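Local coordinates for protein haloacid dehalogenase/epoxide hydrolase family (Corynebacterium glutamicum ATCC 13032, PDB 2PR7) that probably acts as a hydrolase of the haloacid dehalogenase superfamily and binds a calcium ion beside the ends of its parallel beta-strands, at residues V7-A10 with G11-G15; T16-D19 with Q20-R24; L70-E73 with K74-A78; V115-Q118 with Q119-R122. All coordinates share one frame; numbering follows the deposited sequence. Where two conformers were deposited one is given.

Contact 1 of 4, residues V7-A10 with G11-G15; sequences VDYA and GVLDG. With CA (calcium ion), chain C; EDO (1,2-ethanediol), chain D.
Tyr9 O takes two backbone N-H groups, from Val12 N at 3.0 Å and from Leu13 N at 2.8 Å, which winds the chain into a single helical turn right after strand 4-7. The turn directly follows the first signature motif of the family, consistent with the squiggle of the haloacid dehalogenase fold; Ala10 stands where the usual DxD signature has its second aspartate. The two donors come in differently: Leu13 N lies in the carbonyl plane, Val12 N well above it. Gly11 has a positive phi of 85°. Calcium sits at the mouth of the turn, held by Asp8 OD2 at 2.2 Å and Ala10 O at 2.4 Å; three waters and Asp99 complete the site. On the inner side, Leu13 CG packs 3.4 Å from Asp8 O, and Val12 CG2 rests on Asp8 CB. The Tyr9 ring, its CG anti to the backbone N (chi1 -178°), swings back along the turn, with CD1 against Leu13 CB and CE2 against Asp14 CB. Asp14 then folds its carboxylate over the start of the turn, where OD1 receives Gly11 N at 2.8 Å on its syn side, 34° out of the carboxylate plane.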
loop_
_atom_site.group_PDB
_atom_site.type_symbol
_atom_site.label_atom_id
_atom_site.label_comp_id
_atom_site.label_asym_id
_atom_site.label_seq_id
_atom_site.Cartn_x
_atom_site.Cartn_y
_atom_site.Cartn_z
ATOM N N VAL A 7 0.641 0.066 0.101
ATOM C CA VAL A 7 -0.076 0.826 1.132
ATOM C C VAL A 7 0.520 0.620 2.505
ATOM O O VAL A 7 1.070 -0.430 2.779
ATOM C CB VAL A 7 -1.561 0.472 1.191
ATOM C CG1 VAL A 7 -2.185 0.415 -0.245
ATOM C CG2 VAL A 7 -1.793 -0.823 1.898
ATOM N N ASP A 8 0.435 1.659 3.328
ATOM C CA ASP A 8 0.865 1.547 4.712
ATOM C C ASP A 8 -0.210 0.838 5.463
ATOM O O ASP A 8 -1.336 0.699 4.984
ATOM C CB ASP A 8 1.196 2.893 5.360
ATOM C CG ASP A 8 2.071 2.728 6.608
ATOM O OD1 ASP A 8 2.429 1.568 7.017
ATOM O OD2 ASP A 8 2.434 3.715 7.160
ATOM N N TYR A 9 0.129 0.316 6.637
ATOM C CA TYR A 9 -0.865 -0.257 7.509
ATOM C C TYR A 9 -1.325 0.798 8.543
ATOM O O TYR A 9 -2.468 1.284 8.482
ATOM C CB TYR A 9 -0.298 -1.516 8.213
ATOM C CG TYR A 9 -1.296 -2.147 9.079
ATOM C CD1 TYR A 9 -2.289 -2.936 8.536
ATOM C CD2 TYR A 9 -1.297 -1.910 10.455
ATOM C CE1 TYR A 9 -3.234 -3.510 9.330
ATOM C CE2 TYR A 9 -2.252 -2.473 11.271
ATOM C CZ TYR A 9 -3.217 -3.277 10.705
ATOM O OH TYR A 9 -4.161 -3.871 11.511
ATOM N N ALA A 10 -0.447 1.196 9.495
ATOM C CA ALA A 10 -0.858 2.062 10.576
ATOM C C ALA A 10 -1.223 3.427 10.020
ATOM O O ALA A 10 -0.459 4.009 9.278
ATOM C CB ALA A 10 0.295 2.197 11.614
ATOM N N GLY A 11 -2.390 3.926 10.375
ATOM C CA GLY A 11 -2.813 5.195 9.822
ATOM C C GLY A 11 -3.498 5.154 8.469
ATOM O O GLY A 11 -3.975 6.201 7.966
ATOM N N VAL A 12 -3.572 3.964 7.870
ATOM C CA VAL A 12 -4.223 3.825 6.588
ATOM C C VAL A 12 -5.261 2.717 6.653
ATOM O O VAL A 12 -6.436 2.950 6.338
ATOM C CB VAL A 12 -3.186 3.575 5.463
ATOM C CG1 VAL A 12 -3.921 3.327 4.131
ATOM C CG2 VAL A 12 -2.125 4.745 5.356
ATOM N N LEU A 13 -4.857 1.510 7.070
ATOM C CA LEU A 13 -5.704 0.309 7.009
ATOM C C LEU A 13 -6.242 -0.079 8.361
ATOM O O LEU A 13 -6.966 -1.077 8.506
ATOM C CB LEU A 13 -4.897 -0.888 6.423
ATOM C CG LEU A 13 -4.393 -0.717 4.979
ATOM C CD1 LEU A 13 -3.468 -1.909 4.560
ATOM C CD2 LEU A 13 -5.583 -0.543 3.982
ATOM N N ASP A 14 -5.893 0.661 9.416
ATOM C CA ASP A 14 -6.316 0.288 10.755
ATOM C C ASP A 14 -7.271 1.270 11.439
ATOM O O ASP A 14 -7.281 1.367 12.669
ATOM C CB ASP A 14 -5.104 0.079 11.632
ATOM C CG ASP A 14 -4.335 1.319 11.846
ATOM O OD1 ASP A 14 -4.509 2.350 11.148
ATOM O OD2 ASP A 14 -3.506 1.296 12.802
ATOM N N GLY A 15 -8.074 1.968 10.637
ATOM C CA GLY A 15 -9.018 2.965 11.102
ATOM C C GLY A 15 -10.316 2.391 11.603
ATOM O O GLY A 15 -10.390 1.275 12.102
HETATM CA CA CA C . 1.573 5.173 8.588
HETATM C C1 EDO D . -7.901 -4.328 6.787
HETATM O O1 EDO D . -9.102 -4.527 7.538
HETATM C C2 EDO D . -8.294 -3.387 5.677
HETATM O O2 EDO D . -8.333 -2.065 6.234
HETATM O O HOH W 1 3.083 4.898 10.488
HETATM O O HOH W 2 1.371 6.295 11.048
HETATM O O HOH W 3 3.291 6.582 7.598
#

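Contact 2 of 4, residues T16-D19 with Q20-R24; sequences TDED and QRRWR. With EDO (1,2-ethanediol), chain D.
Thr16 O accepts Gln20 N at 2.9 Å, opening a run of regular i to i+4 bonds that ends, within 16-24, at Gln20 O with Arg24 N. Thr16 also caps the helix, its OG1 receiving Asp19 N at 3.2 Å. The tight side is that of buried Trp23: its CB and CD1 rest on Asp19 O, while its indole reaches inward to Val12, Leu13 and the edge-to-face ring of Phe120. Arg22 lies on the flank facing helix 120-131, where it packs on Phe120 and makes salt bridges with Asp121 and the C-terminal carboxylate of Phe137. The Gln20 amide is held at both ends: NE2 bonds to Gly15 O, and OE1 accepts from O1 of an ethanediol at 2.8 Å. Arg24, extended from CG to NE, supplies NE to that same O1 at 3.0 Å, and the diol, probably from the crystallisation liquor, thus bridges successive turns. The solvent side, with Asp17, Glu18 and Arg21, is looser. Arg21 bends at chi3 (-61°) and folds its guanidinium back on the first turn, one face lying over Asp17 O and Glu18 CA, with NH1 still 5.0 Å from Asp17 OD2. Glu18 OE2 comes no nearer than 4.6 Å to Arg22 NH1 and lies well out of the guanidinium plane, so only charge acts between them. A threonine-capped first turn, with polar residues outside and a tryptophan inside, here begins the helix of the beta-alpha-beta unit formed by 4-7, 17-32 and 36-41.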
loop_
_atom_site.group_PDB
_atom_site.type_symbol
_atom_site.label_atom_id
_atom_site.label_comp_id
_atom_site.label_asym_id
_atom_site.label_seq_id
_atom_site.Cartn_x
_atom_site.Cartn_y
_atom_site.Cartn_z
ATOM N N THR A 16 -11.370 3.170 11.444
ATOM C CA THR A 16 -12.690 2.736 11.886
ATOM C C THR A 16 -13.134 1.507 11.082
ATOM O O THR A 16 -12.595 1.200 10.000
ATOM C CB THR A 16 -13.733 3.820 11.651
ATOM O OG1 THR A 16 -13.813 4.145 10.246
ATOM C CG2 THR A 16 -13.393 5.084 12.523
ATOM N N ASP A 17 -14.180 0.859 11.577
ATOM C CA ASP A 17 -14.748 -0.339 10.902
ATOM C C ASP A 17 -15.286 0.049 9.542
ATOM O O ASP A 17 -15.093 -0.680 8.560
ATOM C CB ASP A 17 -15.835 -1.034 11.726
ATOM C CG ASP A 17 -15.276 -1.832 12.901
ATOM O OD1 ASP A 17 -14.055 -2.130 12.927
ATOM O OD2 ASP A 17 -16.077 -2.170 13.785
ATOM N N GLU A 18 -15.901 1.219 9.439
ATOM C CA GLU A 18 -16.336 1.717 8.126
ATOM C C GLU A 18 -15.157 1.840 7.161
ATOM O O GLU A 18 -15.242 1.385 6.019
ATOM C CB GLU A 18 -17.081 3.052 8.233
ATOM C CG GLU A 18 -17.556 3.545 6.915
ATOM C CD GLU A 18 -18.197 4.906 6.983
ATOM O OE1 GLU A 18 -18.179 5.544 8.057
ATOM O OE2 GLU A 18 -18.685 5.329 5.923
ATOM N N ASP A 19 -14.055 2.477 7.583
ATOM C CA ASP A 19 -12.914 2.715 6.716
ATOM C C ASP A 19 -12.306 1.385 6.303
ATOM O O ASP A 19 -11.900 1.229 5.172
ATOM C CB ASP A 19 -11.861 3.648 7.374
ATOM C CG ASP A 19 -12.225 5.158 7.258
ATOM O OD1 ASP A 19 -13.273 5.534 6.662
ATOM O OD2 ASP A 19 -11.431 5.992 7.778
ATOM N N GLN A 20 -12.240 0.437 7.223
ATOM C CA GLN A 20 -11.648 -0.859 6.909
ATOM C C GLN A 20 -12.509 -1.613 5.916
ATOM O O GLN A 20 -12.000 -2.271 5.010
ATOM C CB GLN A 20 -11.443 -1.661 8.153
ATOM C CG GLN A 20 -10.403 -1.021 9.102
ATOM C CD GLN A 20 -9.882 -1.962 10.154
ATOM O OE1 GLN A 20 -9.616 -3.145 9.898
ATOM N NE2 GLN A 20 -9.664 -1.419 11.353
ATOM N N ARG A 21 -13.835 -1.540 6.066
ATOM C CA ARG A 21 -14.749 -2.158 5.061
ATOM C C ARG A 21 -14.505 -1.546 3.687
ATOM O O ARG A 21 -14.492 -2.255 2.657
ATOM C CB ARG A 21 -16.226 -2.046 5.465
ATOM C CG ARG A 21 -16.681 -2.949 6.623
ATOM C CD ARG A 21 -18.199 -2.926 6.840
ATOM N NE ARG A 21 -18.726 -1.582 7.172
ATOM C CZ ARG A 21 -18.905 -1.127 8.409
ATOM N NH1 ARG A 21 -18.548 -1.845 9.467
ATOM N NH2 ARG A 21 -19.411 0.081 8.615
ATOM N N ARG A 22 -14.411 -0.225 3.624
ATOM C CA ARG A 22 -14.138 0.486 2.373
ATOM C C ARG A 22 -12.798 0.072 1.736
ATOM O O ARG A 22 -12.714 -0.220 0.559
ATOM C CB ARG A 22 -14.293 2.020 2.516
ATOM C CG ARG A 22 -15.675 2.466 2.810
ATOM C CD ARG A 22 -15.699 3.965 2.968
ATOM N NE ARG A 22 -15.597 4.673 1.687
ATOM C CZ ARG A 22 -15.628 5.999 1.591
ATOM N NH1 ARG A 22 -15.735 6.709 2.700
ATOM N NH2 ARG A 22 -15.529 6.612 0.411
ATOM N N TRP A 23 -11.792 -0.104 2.549
ATOM C CA TRP A 23 -10.487 -0.536 2.062
ATOM C C TRP A 23 -10.546 -1.964 1.567
ATOM O O TRP A 23 -9.963 -2.266 0.547
ATOM C CB TRP A 23 -9.500 -0.459 3.203
ATOM C CG TRP A 23 -8.681 0.791 3.130
ATOM C CD1 TRP A 23 -8.694 1.834 3.994
ATOM C CD2 TRP A 23 -7.754 1.147 2.069
ATOM N NE1 TRP A 23 -7.796 2.802 3.565
ATOM C CE2 TRP A 23 -7.200 2.402 2.400
ATOM C CE3 TRP A 23 -7.309 0.483 0.921
ATOM C CZ2 TRP A 23 -6.218 3.037 1.611
ATOM C CZ3 TRP A 23 -6.335 1.098 0.135
ATOM C CH2 TRP A 23 -5.815 2.398 0.463
ATOM N N ARG A 24 -11.297 -2.828 2.247
ATOM C CA ARG A 24 -11.382 -4.217 1.826
ATOM C C ARG A 24 -12.049 -4.343 0.473
ATOM O O ARG A 24 -11.622 -5.087 -0.390
ATOM C CB ARG A 24 -12.081 -5.070 2.868
ATOM C CG ARG A 24 -11.156 -5.384 4.029
ATOM C CD ARG A 24 -11.812 -6.231 5.047
ATOM N NE ARG A 24 -10.890 -6.477 6.164
ATOM C CZ ARG A 24 -10.352 -7.658 6.468
ATOM N NH1 ARG A 24 -10.663 -8.759 5.779
ATOM N NH2 ARG A 24 -9.523 -7.737 7.501
HETATM C C1 EDO D . -7.901 -4.328 6.787
HETATM O O1 EDO D . -9.102 -4.527 7.538
HETATM C C2 EDO D . -8.294 -3.387 5.677
HETATM O O2 EDO D . -8.333 -2.065 6.234
#

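Contact 3 of 4, residues L70-E73 with K74-A78; sequences LGVE and KPEEA
The carboxylate of Glu76 turns back on Glu73 and Val72, its OE2 taking Glu73 N through the anti lone pair at 2.9 Å in a nearly straight bond (169°). The same oxygen lies against Val72, 3.4 Å from CA and 3.6 Å from CB. The carboxylate of Glu73 leads away from this site, with OE2 5.3 Å from Glu76 OE2, and some mutual repulsion of the two is probable. Glu76 gets back to the earlier residues with CG anti to its carbonyl carbon (chi1 -59°) and the chain extended beyond; on the way CG skims Glu73 O at 3.1 Å. That oxygen also accepts Glu76 N, in the carbonyl plane and on a lone pair. The bond closes a type VIa beta-turn round the cis peptide between Lys74 and Pro75, and Lys74 is consistent with the conserved motif III lysine of the haloacid dehalogenase family. Glu76 is the N-cap residue of helix 77-86, so the side chain and backbone N of one residue tie the start of that helix to the preceding loop. Lys74 points the other way, bent at chi3, toward the calcium site, where NZ forms a salt bridge with Asp98 and a hydrogen bond to Leu40 O. Beyond the Glu76 carboxylate, Val72 CG1 meets Ala78 CB at 4.0 Å, and the valine also touches Ala79 one residue further along the helix.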
loop_
_atom_site.group_PDB
_atom_site.type_symbol
_atom_site.label_atom_id
_atom_site.label_comp_id
_atom_site.label_asym_id
_atom_site.label_seq_id
_atom_site.Cartn_x
_atom_site.Cartn_y
_atom_site.Cartn_z
ATOM N N LEU A 70 12.854 -6.311 7.131
ATOM C CA LEU A 70 13.595 -5.971 5.929
ATOM C C LEU A 70 14.976 -5.443 6.210
ATOM O O LEU A 70 15.882 -5.635 5.426
ATOM C CB LEU A 70 12.880 -4.904 5.138
ATOM C CG LEU A 70 11.579 -5.221 4.432
ATOM C CD1 LEU A 70 11.040 -3.919 3.800
ATOM C CD2 LEU A 70 11.809 -6.309 3.365
ATOM N N GLY A 71 15.150 -4.753 7.306
ATOM C CA GLY A 71 16.400 -4.034 7.521
ATOM C C GLY A 71 16.487 -2.670 6.850
ATOM O O GLY A 71 17.524 -2.017 6.937
ATOM N N VAL A 72 15.409 -2.228 6.200
ATOM C CA VAL A 72 15.339 -0.878 5.591
ATOM C C VAL A 72 13.966 -0.328 5.891
ATOM O O VAL A 72 13.043 -1.100 6.158
ATOM C CB VAL A 72 15.572 -0.913 4.060
ATOM C CG1 VAL A 72 17.003 -1.305 3.759
ATOM C CG2 VAL A 72 14.583 -1.853 3.358
ATOM N N GLU A 73 13.817 0.995 5.878
ATOM C CA GLU A 73 12.555 1.602 6.197
ATOM C C GLU A 73 12.205 2.727 5.216
ATOM O O GLU A 73 13.071 3.331 4.605
ATOM C CB GLU A 73 12.535 2.141 7.623
ATOM C CG GLU A 73 13.570 3.168 7.930
ATOM C CD GLU A 73 13.674 3.451 9.441
ATOM O OE1 GLU A 73 12.997 2.790 10.258
ATOM O OE2 GLU A 73 14.464 4.344 9.807
ATOM N N LYS A 74 10.923 3.008 5.089
ATOM C CA LYS A 74 10.492 4.178 4.344
ATOM C C LYS A 74 11.055 5.359 5.109
ATOM O O LYS A 74 11.043 5.334 6.332
ATOM C CB LYS A 74 8.964 4.247 4.324
ATOM C CG LYS A 74 8.297 3.042 3.650
ATOM C CD LYS A 74 6.780 3.121 3.723
ATOM C CE LYS A 74 6.196 2.943 5.122
ATOM N NZ LYS A 74 4.756 3.012 5.213
ATOM N N PRO A 75 11.452 6.428 4.416
ATOM C CA PRO A 75 11.365 6.685 2.969
ATOM C C PRO A 75 12.521 6.209 2.078
ATOM O O PRO A 75 12.588 6.597 0.915
ATOM C CB PRO A 75 11.203 8.214 2.915
ATOM C CG PRO A 75 12.069 8.660 4.046
ATOM C CD PRO A 75 11.850 7.646 5.140
ATOM N N GLU A 76 13.375 5.326 2.582
ATOM C CA GLU A 76 14.540 4.862 1.810
ATOM C C GLU A 76 14.103 4.202 0.531
ATOM O O GLU A 76 13.146 3.400 0.540
ATOM C CB GLU A 76 15.367 3.843 2.590
ATOM C CG GLU A 76 15.903 4.346 3.916
ATOM C CD GLU A 76 16.800 3.333 4.577
ATOM O OE1 GLU A 76 18.029 3.469 4.423
ATOM O OE2 GLU A 76 16.294 2.394 5.222
ATOM N N GLU A 77 14.783 4.535 -0.567
ATOM C CA GLU A 77 14.458 3.957 -1.868
ATOM C C GLU A 77 14.430 2.419 -1.794
ATOM O O GLU A 77 13.584 1.782 -2.402
ATOM C CB GLU A 77 15.446 4.435 -2.930
ATOM C CG GLU A 77 15.223 3.789 -4.266
ATOM C CD GLU A 77 16.057 4.426 -5.374
ATOM O OE1 GLU A 77 16.405 5.618 -5.242
ATOM O OE2 GLU A 77 16.323 3.727 -6.382
ATOM N N ALA A 78 15.381 1.833 -1.065
ATOM C CA ALA A 78 15.442 0.369 -0.869
ATOM C C ALA A 78 14.157 -0.283 -0.337
ATOM O O ALA A 78 13.821 -1.420 -0.706
ATOM C CB ALA A 78 16.652 -0.004 -0.001
#

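Contact 4 of 4, residues V115-Q118 with Q119-R122; sequences VYYQ and QFDR
Tyr117 and Phe120 cross at a slant, the tyrosine hydroxyl arriving at the edge of the phenylalanine ring and in its plane, with OH 3.5 Å from CD2. Further back, Tyr117 CE1 lies 3.9 Å from Phe120 CA, so the phenol packs against both the backbone and the ring of the first residue of helix 120-131. Each side chain has CG anti to its backbone N (chi1 -170° and -172°), which sends both inward at the turn between strand 113-116 and this helix. There Trp23 NE1 hydrogen-bonds to Tyr117 OH. The outer side of the turn is polar and watered. Gln118 N donates to a water at 2.8 Å, and that water has only weak links to Tyr116 O and Gln119 O. Arg122 directs the edge of its guanidinium toward Tyr116 O, with NH1 4.4 Å away, while its salt bridge goes to Glu126. A second water lies between them, at doubtfully short distances. The link from strand to helix therefore rests inside on aromatic packing, with at most weak water-mediated links outside and without a direct hydrogen bond between 115-118 and 119-122.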
loop_
_atom_site.group_PDB
_atom_site.type_symbol
_atom_site.label_atom_id
_atom_site.label_comp_id
_atom_site.label_asym_id
_atom_site.label_seq_id
_atom_site.Cartn_x
_atom_site.Cartn_y
_atom_site.Cartn_z
ATOM N N VAL A 115 0.395 8.972 -3.326
ATOM C CA VAL A 115 -0.906 9.436 -2.863
ATOM C C VAL A 115 -0.825 9.643 -1.377
ATOM O O VAL A 115 -0.565 8.683 -0.609
ATOM C CB VAL A 115 -1.995 8.422 -3.167
ATOM C CG1 VAL A 115 -3.371 8.858 -2.516
ATOM C CG2 VAL A 115 -2.135 8.223 -4.692
ATOM N N TYR A 116 -1.025 10.901 -0.944
ATOM C CA TYR A 116 -1.045 11.240 0.476
ATOM C C TYR A 116 -2.398 10.916 1.094
ATOM O O TYR A 116 -3.419 11.398 0.655
ATOM C CB TYR A 116 -0.734 12.708 0.643
ATOM C CG TYR A 116 -0.745 13.232 2.046
ATOM C CD1 TYR A 116 -0.011 12.618 3.043
ATOM C CD2 TYR A 116 -1.491 14.348 2.388
ATOM C CE1 TYR A 116 0.008 13.105 4.316
ATOM C CE2 TYR A 116 -1.460 14.857 3.683
ATOM C CZ TYR A 116 -0.690 14.239 4.645
ATOM O OH TYR A 116 -0.631 14.721 5.957
ATOM N N TYR A 117 -2.397 10.082 2.134
ATOM C CA TYR A 117 -3.609 9.624 2.803
ATOM C C TYR A 117 -3.840 10.432 4.040
ATOM O O TYR A 117 -3.131 10.289 5.062
ATOM C CB TYR A 117 -3.471 8.172 3.208
ATOM C CG TYR A 117 -4.746 7.532 3.699
ATOM C CD1 TYR A 117 -5.631 6.951 2.798
ATOM C CD2 TYR A 117 -5.051 7.462 5.012
ATOM C CE1 TYR A 117 -6.758 6.351 3.222
ATOM C CE2 TYR A 117 -6.188 6.859 5.429
ATOM C CZ TYR A 117 -7.033 6.308 4.509
ATOM O OH TYR A 117 -8.197 5.668 4.899
ATOM N N GLN A 118 -4.753 11.366 3.937
ATOM C CA GLN A 118 -5.210 12.082 5.127
ATOM C C GLN A 118 -6.662 11.716 5.448
ATOM O O GLN A 118 -7.039 11.639 6.606
ATOM C CB GLN A 118 -4.996 13.584 4.915
ATOM C CG GLN A 118 -5.372 14.463 6.087
ATOM C CD GLN A 118 -4.857 15.912 5.891
ATOM O OE1 GLN A 118 -5.301 16.580 4.974
ATOM N NE2 GLN A 118 -3.975 16.407 6.802
ATOM N N GLN A 119 -7.488 11.523 4.437
ATOM C CA GLN A 119 -8.869 11.058 4.668
ATOM C C GLN A 119 -9.228 10.158 3.533
ATOM O O GLN A 119 -8.826 10.419 2.390
ATOM C CB GLN A 119 -9.870 12.194 4.807
ATOM C CG GLN A 119 -9.998 13.146 3.645
ATOM C CD GLN A 119 -11.463 13.612 3.415
ATOM O OE1 GLN A 119 -11.868 13.921 2.284
ATOM N NE2 GLN A 119 -12.247 13.672 4.493
ATOM N N PHE A 120 -9.959 9.086 3.840
ATOM C CA PHE A 120 -10.264 8.086 2.839
ATOM C C PHE A 120 -10.942 8.722 1.633
ATOM O O PHE A 120 -10.593 8.419 0.483
ATOM C CB PHE A 120 -11.138 6.933 3.399
ATOM C CG PHE A 120 -11.300 5.789 2.440
ATOM C CD1 PHE A 120 -12.320 5.793 1.474
ATOM C CD2 PHE A 120 -10.451 4.705 2.469
ATOM C CE1 PHE A 120 -12.437 4.739 0.522
ATOM C CE2 PHE A 120 -10.590 3.659 1.585
ATOM C CZ PHE A 120 -11.583 3.665 0.593
ATOM N N ASP A 121 -11.910 9.597 1.865
ATOM C CA ASP A 121 -12.700 10.164 0.774
ATOM C C ASP A 121 -11.859 10.896 -0.253
ATOM O O ASP A 121 -12.210 10.899 -1.418
ATOM C CB ASP A 121 -13.778 11.156 1.279
ATOM C CG ASP A 121 -14.935 10.493 2.003
ATOM O OD1 ASP A 121 -15.285 9.366 1.682
ATOM O OD2 ASP A 121 -15.544 11.145 2.872
ATOM N N ARG A 122 -10.792 11.554 0.180
ATOM C CA ARG A 122 -9.922 12.255 -0.752
ATOM C C ARG A 122 -9.041 11.255 -1.482
ATOM O O ARG A 122 -8.959 11.250 -2.692
ATOM C CB ARG A 122 -9.047 13.272 -0.021
ATOM C CG ARG A 122 -8.327 14.180 -0.945
ATOM C CD ARG A 122 -7.632 15.317 -0.239
ATOM N NE ARG A 122 -7.003 16.160 -1.248
ATOM C CZ ARG A 122 -5.875 15.846 -1.863
ATOM N NH1 ARG A 122 -5.212 14.738 -1.548
ATOM N NH2 ARG A 122 -5.389 16.648 -2.789
HETATM O O HOH W 4 -6.271 12.581 1.856
HETATM O O HOH W 5 -5.233 12.300 -0.862
#

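Contacts 1 to 4 follow in series along one chain with a Rossmann-like fold built on a five-stranded parallel sheet. Contact 1 leaves the central strand 4-7 and runs directly into contact 2, the start of helix 17-32; their centres are 10 Å apart. Contact 4, after edge strand 113-116, returns to this neighbourhood, about 11 Å from contact 1 and 13 Å from contact 2 between centres. Contact 3 lies apart, its centre about 27 Å from that of contact 2, yet Lys74 NZ reaches Asp8 OD2 at 3.1 Å. Asp8 and Ala10 of contact 1 thus bind the calcium and Lys74 approaches Asp8 from contact 3, while contacts 2 and 4 join helices 17-32 and 120-131 away from the metal.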